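Local coordinates for holo-[acyl-carrier-protein] synthase (Thermotoga maritima, PDB 5XUM) that belongs to the 4'-phosphopantetheinyl transferase superfamily, as an AcpS-type enzyme assembled here from three copies of the chain, at residues R38-A43 against L95-F100. Sequence-based numbering, arbitrary orientation.
Sequences RREFIA and LSHDRF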
# COMPACT_ATOMS: atom_id res chain seq x y z
N ARG A 38 -3.21 28.59 3.85
CA ARG A 38 -2.50 28.28 5.09
C ARG A 38 -3.19 27.20 5.92
O ARG A 38 -2.53 26.31 6.45
CB ARG A 38 -2.31 29.56 5.93
CG ARG A 38 -1.43 30.60 5.25
CD ARG A 38 -1.39 31.90 6.03
NE ARG A 38 -0.45 31.86 7.15
CZ ARG A 38 0.87 32.06 7.04
NH1 ARG A 38 1.63 32.01 8.12
NH2 ARG A 38 1.42 32.31 5.86
N ARG A 39 -4.52 27.29 6.02
CA ARG A 39 -5.30 26.34 6.82
C ARG A 39 -5.24 24.93 6.24
O ARG A 39 -5.18 23.95 6.99
CB ARG A 39 -6.74 26.81 6.95
CG ARG A 39 -7.42 26.36 8.24
CD ARG A 39 -8.72 27.10 8.46
NE ARG A 39 -9.13 27.07 9.86
CZ ARG A 39 -10.29 27.54 10.32
NH1 ARG A 39 -11.17 28.09 9.49
NH2 ARG A 39 -10.56 27.47 11.62
N GLU A 40 -5.26 24.83 4.92
CA GLU A 40 -5.12 23.56 4.22
C GLU A 40 -3.76 22.92 4.46
O GLU A 40 -3.67 21.71 4.67
CB GLU A 40 -5.30 23.75 2.72
CG GLU A 40 -6.75 23.78 2.26
CD GLU A 40 -6.91 23.25 0.85
OE1 GLU A 40 -6.05 23.56 -0.01
OE2 GLU A 40 -7.89 22.52 0.60
N PHE A 41 -2.71 23.74 4.43
CA PHE A 41 -1.34 23.26 4.62
C PHE A 41 -1.17 22.61 5.99
O PHE A 41 -0.61 21.52 6.10
CB PHE A 41 -0.32 24.39 4.43
CG PHE A 41 1.11 23.93 4.53
CD1 PHE A 41 1.74 23.36 3.43
CD2 PHE A 41 1.82 24.06 5.72
CE1 PHE A 41 3.06 22.93 3.51
CE2 PHE A 41 3.14 23.63 5.81
CZ PHE A 41 3.76 23.07 4.70
N ILE A 42 -1.67 23.29 7.02
CA ILE A 42 -1.59 22.81 8.40
C ILE A 42 -2.38 21.53 8.58
O ILE A 42 -1.89 20.57 9.18
CB ILE A 42 -2.08 23.88 9.41
CG1 ILE A 42 -1.21 25.15 9.32
CG2 ILE A 42 -2.10 23.33 10.83
CD1 ILE A 42 0.28 24.91 9.40
N ALA A 43 -3.60 21.52 8.05
CA ALA A 43 -4.47 20.35 8.09
C ALA A 43 -3.80 19.15 7.42
O ALA A 43 -3.80 18.04 7.95
CB ALA A 43 -5.81 20.66 7.45
N LEU A 95 -1.22 12.84 -0.24
CA LEU A 95 -2.14 13.73 0.45
C LEU A 95 -3.14 14.32 -0.54
O LEU A 95 -2.76 14.73 -1.64
CB LEU A 95 -1.37 14.85 1.16
CG LEU A 95 -2.18 16.03 1.73
CD1 LEU A 95 -2.93 15.62 3.00
CD2 LEU A 95 -1.29 17.23 1.98
N SER A 96 -4.40 14.34 -0.14
CA SER A 96 -5.45 14.99 -0.90
C SER A 96 -6.36 15.75 0.06
O SER A 96 -6.52 15.35 1.22
CB SER A 96 -6.26 13.95 -1.67
OG SER A 96 -7.20 14.56 -2.53
N HIS A 97 -6.94 16.85 -0.40
CA HIS A 97 -7.95 17.56 0.39
C HIS A 97 -9.02 18.20 -0.44
O HIS A 97 -8.74 18.84 -1.46
CB HIS A 97 -7.35 18.57 1.38
CG HIS A 97 -6.13 19.29 0.87
ND1 HIS A 97 -6.16 20.11 -0.19
CD2 HIS A 97 -4.81 19.31 1.34
CE1 HIS A 97 -4.93 20.62 -0.41
NE2 HIS A 97 -4.11 20.13 0.53
N ASP A 98 -10.26 17.99 -0.01
CA ASP A 98 -11.43 18.68 -0.53
C ASP A 98 -12.43 18.81 0.63
O ASP A 98 -13.27 17.93 0.84
CB ASP A 98 -12.05 17.94 -1.72
CG ASP A 98 -13.18 18.71 -2.39
OD1 ASP A 98 -13.90 18.13 -3.23
OD2 ASP A 98 -13.36 19.91 -2.07
N ARG A 99 -12.31 19.91 1.38
CA ARG A 99 -13.02 20.12 2.66
C ARG A 99 -12.51 19.18 3.76
O ARG A 99 -12.28 19.61 4.88
CB ARG A 99 -14.55 20.02 2.51
CG ARG A 99 -15.18 21.12 1.67
CD ARG A 99 -16.53 21.57 2.21
NE ARG A 99 -17.50 20.48 2.31
CZ ARG A 99 -17.91 19.93 3.46
NH1 ARG A 99 -17.43 20.36 4.62
NH2 ARG A 99 -18.80 18.95 3.44
N PHE A 100 -12.36 17.90 3.42
CA PHE A 100 -11.70 16.94 4.29
C PHE A 100 -10.34 16.60 3.70
O PHE A 100 -10.22 16.40 2.49
CB PHE A 100 -12.54 15.67 4.44
CG PHE A 100 -13.76 15.84 5.30
CD1 PHE A 100 -13.73 15.51 6.65
CD2 PHE A 100 -14.95 16.33 4.76
CE1 PHE A 100 -14.86 15.66 7.44
CE2 PHE A 100 -16.08 16.48 5.55
CZ PHE A 100 -16.03 16.15 6.90
O HOH W 1 -10.19 21.46 1.08
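Glu40, in the first turns of helix 38-56, faces His97 at the end of strand 90-97, and their CA atoms, 7.7 Å apart, are the closest CA pair of the two segments. Both side chains reach into the gap. Glu40 carries CG beside its backbone N (chi1 -82°) and runs extended from there, which brings the carboxylate over one face of the His97 imidazole. Glu40 CD lies 3.4 Å from His97 ND1. On the same ring, His97 CE1 is approached by Glu40 OE1 at 3.2 Å. Although Glu40 OE2 comes within 3.1 Å of His97 ND1, the angle is too poor for a hydrogen bond; carboxylate and ring planes are inclined by 53°.

The polar bonds of the carboxylate run in other directions. Arg37, just ahead of the helix segment, forms a salt bridge with Glu40 OE1. A water donates to Glu40 OE2 at 2.6 Å and accepts from Arg99 N, also at 2.6 Å, thereby tying the helix to the turn between strands 90-97 and 100-108. Within the same turn, Asp98 forms a salt bridge to Arg14 of the second subunit.

This is a surface contact in the 4'-phosphopantetheinyl transferase domain, joining the start of helix 38-56 to the end of strand 90-97: the carboxylate packs over the ring face without a hydrogen bond to it, its oxygens are held by Arg37 and the water, and that water makes the one hydrogen-bonded link between the two segments.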